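Local coordinates for putative uncharacterized protein (Mycobacterium avium, PDB 2Z6V) that probably transfers a sulfuryl group from the donor PAPS to an acceptor that has yet to be identified, at residues D23-F34 with R73-L84; T117-L125 with M334-P343. All blocks are in the same frame, centred on the assembly; numbering follows the deposited sequence.

How the interactions relate
Near the N terminus, interaction 1 closes first: the loop and first helical turn of 23-34 fold back on 73-84 of the long helix 70-96, with helix 50-64 in the connection between them. The chain then enters the parallel sheet through strand 109-113, and residues 117-125 follow at its end. Interaction 2 closes a much longer excursion of 208 residues, when edge strand 331-335 and helix 336-341 come back beside that early loop. The two closures follow in series, neither nested nor crossed. Their centres lie about 38 Å apart, on opposite sides of the chain's centre, so one ties together the N-terminal helices and the other joins the anion-binding loop at the C-terminal end of strand 109-113 to the edge strand 331-335.

Interaction 1. Residues D23-F34 with R73-L84; sequences DFDNITTADDVF and RQRVLDDATNAL
R73 and F24 open a contact in which an N-terminal loop, ending in the T29-D32 capping box of helix 30-41, lies along helix 70-96. The R73 chain leaves with CG anti to the backbone N (chi1 163°) and bends at chi3, which turns its guanidinium back to the loop. There NH2 donates to F24 O (the modelled 2.5 Å is implausibly short and the exact length doubtful) and weakly to I27 O at 3.5 Å, both acceptors lying at the edge of the group. Next, Q74 CB touches CD2 of the F24 ring at 3.7 Å, and Q74 O sits over one face of that ring. One turn on from R73, L77 CD1 covers a guanidinium face while its CD2 meets I27 CG2 at 3.9 Å. D78 OD1 lies at the edge of the F24 ring, and the same oxygen forms a salt bridge with R40. Further along, V33 enters as a knob among L77, A80, T81 and L84, where the segments' helix axes pass 9.9 Å apart at -61°. T81 OG1 bonds to L77 O of its own helix and still touches V33 CG1. Last, the L84 and F34 side chains cross at about a right angle, L84 CD2 lying 3.9 Å from F34 CD1.

Interaction 2. Residues T117-L125 with M334-P343; sequences TGTTVISYL and MYYHEMMRDP. With SO4 (sulfate ion), chain B.
The anion-binding loop T117-T120, probably the 5'-phosphosulfate loop of this sulfotransferase, is backed by M334 and Y336 from the edge strand and the start of the helix after it. A sulfate, probably from the crystallisation liquor, sits in the loop. G118 N donates to its O1 at 3.0 Å and T120 N to O4 at 3.2 Å, while T119 N and OG1 add weak bonds to O4. K248 is the stronger partner of T119 OG1. The other branch of T119 faces the sheet: CG2 meets M334 CE at 3.7 Å, the two side chains crossing at about a right angle. The M334 chain is fully extended as far as SD (chi1 -178°), which lies against I122 CG2 at 3.7 Å, and the turn at chi3 swings its methyl toward T119. Beside it the M339 methyl CE rests against I122 CB, 3.9 Å away, and V121 CG1. P343 CB closes the apolar row, touching both V121 CG1 and L125 CD1. At the start of the loop the Y336 ring brings CD1 within 3.5 Å of T117 O, keeps G118 O at its edge and packs M340 CG over one face; R273 makes a cation-pi contact with it. No hydrogen bond joins the two segments. A P-loop-like strand-loop-helix of this kind, here packed across strand 267-272 onto strand 331-335, is typical of the parallel alpha/beta sulfotransferase fold.

Interaction 1. Residues D23-F34 with R73-L84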
# COMPACT_ATOMS: atom_id res chain seq x y z
N ASP A 23 -1.86 28.13 -0.35
CA ASP A 23 -0.61 28.15 0.42
C ASP A 23 -0.79 27.58 1.82
O ASP A 23 -1.85 27.72 2.44
CB ASP A 23 -0.03 29.56 0.49
CG ASP A 23 1.44 29.60 0.08
OD1 ASP A 23 2.23 28.82 0.65
OD2 ASP A 23 1.79 30.40 -0.81
N PHE A 24 0.27 26.95 2.32
CA PHE A 24 0.26 26.30 3.62
C PHE A 24 0.78 27.16 4.76
O PHE A 24 1.42 26.66 5.68
CB PHE A 24 1.07 25.01 3.53
CG PHE A 24 0.80 24.22 2.28
CD1 PHE A 24 -0.40 23.54 2.13
CD2 PHE A 24 1.72 24.23 1.24
CE1 PHE A 24 -0.68 22.86 0.95
CE2 PHE A 24 1.44 23.55 0.05
CZ PHE A 24 0.24 22.87 -0.10
N ASP A 25 0.52 28.46 4.68
CA ASP A 25 0.98 29.37 5.72
C ASP A 25 -0.11 29.49 6.78
O ASP A 25 0.18 29.58 7.97
CB ASP A 25 1.27 30.75 5.12
CG ASP A 25 2.33 30.70 4.03
OD1 ASP A 25 3.52 30.45 4.35
OD2 ASP A 25 1.98 30.90 2.85
N ASN A 26 -1.36 29.48 6.32
CA ASN A 26 -2.51 29.61 7.20
C ASN A 26 -3.19 28.27 7.51
O ASN A 26 -4.37 28.24 7.87
CB ASN A 26 -3.53 30.56 6.57
CG ASN A 26 -2.90 31.89 6.15
OD1 ASN A 26 -3.54 32.71 5.47
ND2 ASN A 26 -1.66 32.12 6.56
N ILE A 27 -2.45 27.18 7.36
CA ILE A 27 -3.01 25.86 7.64
C ILE A 27 -2.63 25.42 9.05
O ILE A 27 -1.52 24.97 9.31
CB ILE A 27 -2.50 24.81 6.63
CG1 ILE A 27 -3.12 25.09 5.25
CG2 ILE A 27 -2.85 23.40 7.11
CD1 ILE A 27 -2.77 24.06 4.21
N THR A 28 -3.58 25.57 9.96
CA THR A 28 -3.35 25.22 11.35
C THR A 28 -4.18 24.02 11.82
O THR A 28 -3.78 23.31 12.75
CB THR A 28 -3.62 26.46 12.26
OG1 THR A 28 -3.54 26.09 13.64
CG2 THR A 28 -4.99 27.06 11.97
N THR A 29 -5.31 23.77 11.16
CA THR A 29 -6.16 22.64 11.53
C THR A 29 -6.56 21.75 10.36
O THR A 29 -6.32 22.07 9.20
CB THR A 29 -7.47 23.10 12.20
OG1 THR A 29 -8.30 23.75 11.22
CG2 THR A 29 -7.18 24.07 13.33
N ALA A 30 -7.20 20.63 10.68
CA ALA A 30 -7.66 19.69 9.67
C ALA A 30 -8.73 20.35 8.81
O ALA A 30 -8.84 20.07 7.62
CB ALA A 30 -8.21 18.44 10.32
N ASP A 31 -9.52 21.23 9.42
CA ASP A 31 -10.58 21.92 8.69
C ASP A 31 -10.02 22.89 7.65
O ASP A 31 -10.66 23.13 6.63
CB ASP A 31 -11.51 22.66 9.66
CG ASP A 31 -12.36 21.71 10.50
OD1 ASP A 31 -13.03 20.83 9.93
OD2 ASP A 31 -12.35 21.86 11.74
N ASP A 32 -8.84 23.44 7.92
CA ASP A 32 -8.21 24.36 6.98
C ASP A 32 -7.79 23.56 5.75
O ASP A 32 -7.94 24.02 4.61
CB ASP A 32 -6.96 25.02 7.58
CG ASP A 32 -7.30 25.98 8.71
OD1 ASP A 32 -8.26 26.77 8.57
OD2 ASP A 32 -6.58 25.95 9.74
N VAL A 33 -7.27 22.36 5.99
CA VAL A 33 -6.85 21.47 4.92
C VAL A 33 -8.10 21.16 4.10
O VAL A 33 -8.07 21.14 2.87
CB VAL A 33 -6.26 20.16 5.50
CG1 VAL A 33 -6.01 19.15 4.40
CG2 VAL A 33 -4.97 20.47 6.23
N PHE A 34 -9.21 20.92 4.79
CA PHE A 34 -10.46 20.62 4.11
C PHE A 34 -10.86 21.77 3.20
O PHE A 34 -11.23 21.55 2.04
CB PHE A 34 -11.57 20.36 5.12
CG PHE A 34 -12.88 19.98 4.48
CD1 PHE A 34 -13.21 18.64 4.30
CD2 PHE A 34 -13.77 20.95 4.04
CE1 PHE A 34 -14.42 18.28 3.69
CE2 PHE A 34 -14.98 20.61 3.42
CZ PHE A 34 -15.30 19.27 3.25
N ARG A 73 7.18 20.25 5.74
CA ARG A 73 5.86 20.53 6.28
C ARG A 73 4.90 20.76 5.12
O ARG A 73 3.86 20.11 5.03
CB ARG A 73 5.93 21.78 7.16
CG ARG A 73 4.59 22.43 7.47
CD ARG A 73 4.79 23.81 8.08
NE ARG A 73 3.72 24.74 7.74
CZ ARG A 73 2.54 24.79 8.34
NH1 ARG A 73 2.27 23.95 9.33
NH2 ARG A 73 1.63 25.66 7.95
N GLN A 74 5.25 21.69 4.24
CA GLN A 74 4.40 22.01 3.10
C GLN A 74 4.12 20.77 2.27
O GLN A 74 3.00 20.54 1.84
CB GLN A 74 5.07 23.07 2.23
CG GLN A 74 5.27 24.40 2.94
CD GLN A 74 5.94 25.43 2.06
OE1 GLN A 74 5.38 25.88 1.06
NE2 GLN A 74 7.16 25.81 2.43
N ARG A 75 5.16 19.97 2.04
CA ARG A 75 5.02 18.74 1.27
C ARG A 75 3.96 17.80 1.88
O ARG A 75 3.05 17.34 1.18
CB ARG A 75 6.39 18.06 1.21
CG ARG A 75 6.36 16.60 0.88
CD ARG A 75 6.07 16.30 -0.57
NE ARG A 75 6.77 15.07 -0.92
CZ ARG A 75 6.36 14.19 -1.83
NH1 ARG A 75 5.24 14.39 -2.52
NH2 ARG A 75 7.08 13.09 -2.05
N VAL A 76 4.07 17.52 3.18
CA VAL A 76 3.11 16.65 3.84
C VAL A 76 1.70 17.22 3.78
O VAL A 76 0.74 16.49 3.53
CB VAL A 76 3.47 16.42 5.31
CG1 VAL A 76 2.44 15.51 5.95
CG2 VAL A 76 4.85 15.80 5.42
N LEU A 77 1.57 18.52 4.01
CA LEU A 77 0.26 19.16 3.98
C LEU A 77 -0.29 19.18 2.55
O LEU A 77 -1.50 19.06 2.34
CB LEU A 77 0.35 20.58 4.53
CG LEU A 77 0.55 20.69 6.04
CD1 LEU A 77 0.89 22.12 6.43
CD2 LEU A 77 -0.72 20.21 6.75
N ASP A 78 0.59 19.32 1.57
CA ASP A 78 0.17 19.33 0.18
C ASP A 78 -0.36 17.95 -0.21
O ASP A 78 -1.37 17.83 -0.91
CB ASP A 78 1.32 19.72 -0.75
CG ASP A 78 0.86 19.95 -2.18
OD1 ASP A 78 -0.05 20.79 -2.38
OD2 ASP A 78 1.40 19.29 -3.10
N ASP A 79 0.32 16.91 0.26
CA ASP A 79 -0.11 15.55 -0.04
C ASP A 79 -1.44 15.24 0.66
O ASP A 79 -2.31 14.58 0.08
CB ASP A 79 0.96 14.54 0.40
CG ASP A 79 2.18 14.54 -0.52
OD1 ASP A 79 2.00 14.66 -1.75
OD2 ASP A 79 3.32 14.41 -0.02
N ALA A 80 -1.60 15.71 1.89
CA ALA A 80 -2.82 15.48 2.65
C ALA A 80 -3.99 16.14 1.95
O ALA A 80 -5.08 15.57 1.86
CB ALA A 80 -2.67 16.03 4.06
N THR A 81 -3.76 17.35 1.44
CA THR A 81 -4.78 18.12 0.75
C THR A 81 -5.22 17.37 -0.48
O THR A 81 -6.41 17.17 -0.69
CB THR A 81 -4.25 19.50 0.32
OG1 THR A 81 -3.71 20.18 1.46
CG2 THR A 81 -5.37 20.35 -0.28
N ASN A 82 -4.26 16.94 -1.30
CA ASN A 82 -4.58 16.18 -2.51
C ASN A 82 -5.32 14.88 -2.19
O ASN A 82 -6.26 14.51 -2.91
CB ASN A 82 -3.32 15.87 -3.30
CG ASN A 82 -2.70 17.12 -3.91
OD1 ASN A 82 -3.42 18.03 -4.34
ND2 ASN A 82 -1.37 17.16 -3.98
N ALA A 83 -4.90 14.21 -1.13
CA ALA A 83 -5.53 12.96 -0.72
C ALA A 83 -6.98 13.22 -0.33
O ALA A 83 -7.88 12.49 -0.74
CB ALA A 83 -4.77 12.34 0.46
N LEU A 84 -7.21 14.26 0.47
CA LEU A 84 -8.55 14.62 0.90
C LEU A 84 -9.39 15.08 -0.28
O LEU A 84 -10.61 14.86 -0.31
CB LEU A 84 -8.50 15.71 1.97
CG LEU A 84 -9.85 16.11 2.59
CD1 LEU A 84 -10.51 14.89 3.19
CD2 LEU A 84 -9.63 17.19 3.64

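Interaction 2. Residues T117-L125 with M334-P343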
# COMPACT_ATOMS: atom_id res chain seq x y z
N THR A 117 8.35 -7.94 1.37
CA THR A 117 8.33 -9.37 1.12
C THR A 117 8.63 -9.72 -0.34
O THR A 117 8.65 -10.89 -0.70
CB THR A 117 6.97 -10.00 1.50
OG1 THR A 117 5.91 -9.15 1.05
CG2 THR A 117 6.87 -10.20 3.00
N GLY A 118 8.86 -8.69 -1.16
CA GLY A 118 9.18 -8.89 -2.57
C GLY A 118 8.05 -9.49 -3.40
O GLY A 118 8.27 -10.38 -4.21
N THR A 119 6.85 -8.97 -3.20
CA THR A 119 5.64 -9.44 -3.88
C THR A 119 5.39 -8.82 -5.24
O THR A 119 4.52 -9.26 -5.98
CB THR A 119 4.40 -9.17 -3.00
OG1 THR A 119 4.13 -7.76 -2.96
CG2 THR A 119 4.63 -9.68 -1.58
N THR A 120 6.15 -7.78 -5.57
CA THR A 120 5.98 -7.09 -6.84
C THR A 120 5.61 -7.99 -8.03
O THR A 120 4.63 -7.72 -8.71
CB THR A 120 7.25 -6.28 -7.19
OG1 THR A 120 7.14 -5.76 -8.52
CG2 THR A 120 8.51 -7.16 -7.08
N VAL A 121 6.38 -9.05 -8.27
CA VAL A 121 6.11 -9.95 -9.40
C VAL A 121 4.68 -10.47 -9.51
O VAL A 121 4.07 -10.39 -10.58
CB VAL A 121 7.05 -11.18 -9.41
CG1 VAL A 121 6.58 -12.18 -10.46
CG2 VAL A 121 8.48 -10.76 -9.72
N ILE A 122 4.14 -11.01 -8.43
CA ILE A 122 2.79 -11.54 -8.48
C ILE A 122 1.75 -10.48 -8.82
O ILE A 122 0.81 -10.77 -9.56
CB ILE A 122 2.36 -12.23 -7.17
CG1 ILE A 122 1.06 -13.01 -7.43
CG2 ILE A 122 2.14 -11.19 -6.06
CD1 ILE A 122 0.40 -13.52 -6.20
N SER A 123 1.91 -9.28 -8.28
CA SER A 123 0.95 -8.21 -8.57
C SER A 123 0.86 -8.01 -10.07
O SER A 123 -0.24 -7.89 -10.60
CB SER A 123 1.36 -6.88 -7.91
OG SER A 123 1.05 -6.85 -6.54
N TYR A 124 2.01 -7.96 -10.74
CA TYR A 124 2.04 -7.77 -12.19
C TYR A 124 1.55 -8.97 -12.97
O TYR A 124 0.93 -8.81 -14.02
CB TYR A 124 3.46 -7.40 -12.67
CG TYR A 124 3.86 -5.98 -12.35
CD1 TYR A 124 4.34 -5.65 -11.08
CD2 TYR A 124 3.70 -4.96 -13.28
CE1 TYR A 124 4.64 -4.33 -10.75
CE2 TYR A 124 3.99 -3.63 -12.96
CZ TYR A 124 4.46 -3.33 -11.69
OH TYR A 124 4.70 -2.02 -11.34
N LEU A 125 1.83 -10.17 -12.48
CA LEU A 125 1.37 -11.37 -13.18
C LEU A 125 -0.15 -11.50 -13.16
O LEU A 125 -0.77 -11.88 -14.15
CB LEU A 125 2.03 -12.62 -12.59
CG LEU A 125 3.53 -12.71 -12.89
CD1 LEU A 125 4.09 -14.02 -12.35
CD2 LEU A 125 3.74 -12.62 -14.40
N MET A 334 2.29 -17.55 -0.26
CA MET A 334 3.25 -17.22 -1.29
C MET A 334 4.59 -16.89 -0.64
O MET A 334 4.72 -15.90 0.08
CB MET A 334 2.73 -16.03 -2.09
CG MET A 334 3.60 -15.60 -3.22
SD MET A 334 2.81 -14.21 -4.01
CE MET A 334 3.20 -12.88 -2.84
N TYR A 335 5.58 -17.74 -0.89
CA TYR A 335 6.91 -17.57 -0.33
C TYR A 335 7.83 -16.86 -1.30
O TYR A 335 7.84 -17.14 -2.50
CB TYR A 335 7.50 -18.93 0.03
CG TYR A 335 6.75 -19.65 1.13
CD1 TYR A 335 7.08 -19.44 2.47
CD2 TYR A 335 5.70 -20.52 0.83
CE1 TYR A 335 6.37 -20.09 3.49
CE2 TYR A 335 4.98 -21.16 1.84
CZ TYR A 335 5.32 -20.95 3.17
OH TYR A 335 4.62 -21.60 4.16
N TYR A 336 8.62 -15.93 -0.77
CA TYR A 336 9.57 -15.18 -1.58
C TYR A 336 10.51 -16.12 -2.33
O TYR A 336 10.75 -15.95 -3.53
CB TYR A 336 10.39 -14.25 -0.68
CG TYR A 336 11.49 -13.53 -1.40
CD1 TYR A 336 11.20 -12.59 -2.39
CD2 TYR A 336 12.83 -13.79 -1.11
CE1 TYR A 336 12.22 -11.92 -3.07
CE2 TYR A 336 13.86 -13.12 -1.79
CZ TYR A 336 13.54 -12.19 -2.76
OH TYR A 336 14.55 -11.52 -3.42
N HIS A 337 11.03 -17.12 -1.62
CA HIS A 337 11.94 -18.05 -2.24
C HIS A 337 11.31 -18.85 -3.38
O HIS A 337 12.01 -19.25 -4.31
CB HIS A 337 12.57 -18.99 -1.20
CG HIS A 337 11.60 -19.89 -0.50
ND1 HIS A 337 11.04 -19.58 0.72
CD2 HIS A 337 11.13 -21.12 -0.83
CE1 HIS A 337 10.27 -20.58 1.12
NE2 HIS A 337 10.30 -21.52 0.19
N GLU A 338 10.01 -19.07 -3.31
CA GLU A 338 9.33 -19.82 -4.37
C GLU A 338 9.04 -18.90 -5.54
O GLU A 338 9.04 -19.32 -6.70
CB GLU A 338 8.02 -20.42 -3.85
CG GLU A 338 8.17 -21.81 -3.24
CD GLU A 338 6.85 -22.38 -2.72
OE1 GLU A 338 5.81 -22.25 -3.41
OE2 GLU A 338 6.85 -22.98 -1.61
N MET A 339 8.81 -17.63 -5.24
CA MET A 339 8.51 -16.64 -6.25
C MET A 339 9.75 -16.35 -7.11
O MET A 339 9.64 -15.95 -8.26
CB MET A 339 8.03 -15.36 -5.57
CG MET A 339 6.91 -14.64 -6.29
SD MET A 339 5.47 -15.70 -6.52
CE MET A 339 4.85 -15.09 -8.12
N MET A 340 10.94 -16.57 -6.54
CA MET A 340 12.20 -16.34 -7.24
C MET A 340 12.59 -17.53 -8.11
O MET A 340 12.97 -17.36 -9.28
CB MET A 340 13.33 -16.07 -6.25
CG MET A 340 13.16 -14.81 -5.42
SD MET A 340 13.07 -13.30 -6.41
CE MET A 340 11.27 -13.01 -6.44
N ARG A 341 12.52 -18.74 -7.55
CA ARG A 341 12.88 -19.96 -8.27
C ARG A 341 11.90 -20.37 -9.35
O ARG A 341 12.30 -20.94 -10.36
CB ARG A 341 13.07 -21.11 -7.28
CG ARG A 341 14.28 -20.96 -6.37
CD ARG A 341 14.45 -22.16 -5.45
NE ARG A 341 15.74 -22.13 -4.75
CZ ARG A 341 16.09 -21.21 -3.86
NH1 ARG A 341 15.26 -20.22 -3.55
NH2 ARG A 341 17.29 -21.26 -3.29
N ASP A 342 10.62 -20.10 -9.15
CA ASP A 342 9.64 -20.48 -10.16
C ASP A 342 8.27 -19.84 -9.94
O ASP A 342 7.36 -20.45 -9.37
CB ASP A 342 9.52 -22.01 -10.20
CG ASP A 342 8.72 -22.50 -11.39
OD1 ASP A 342 8.46 -21.69 -12.31
OD2 ASP A 342 8.35 -23.70 -11.39
N PRO A 343 8.11 -18.59 -10.39
CA PRO A 343 6.86 -17.85 -10.24
C PRO A 343 5.67 -18.47 -10.98
O PRO A 343 4.55 -18.48 -10.46
CB PRO A 343 7.22 -16.46 -10.76
CG PRO A 343 8.27 -16.76 -11.79
CD PRO A 343 9.12 -17.77 -11.08
S SO4 B . 7.64 -5.36 -1.90
O1 SO4 B . 9.00 -5.71 -1.44
O2 SO4 B . 6.68 -5.49 -0.79
O3 SO4 B . 7.64 -3.98 -2.40
O4 SO4 B . 7.24 -6.27 -2.99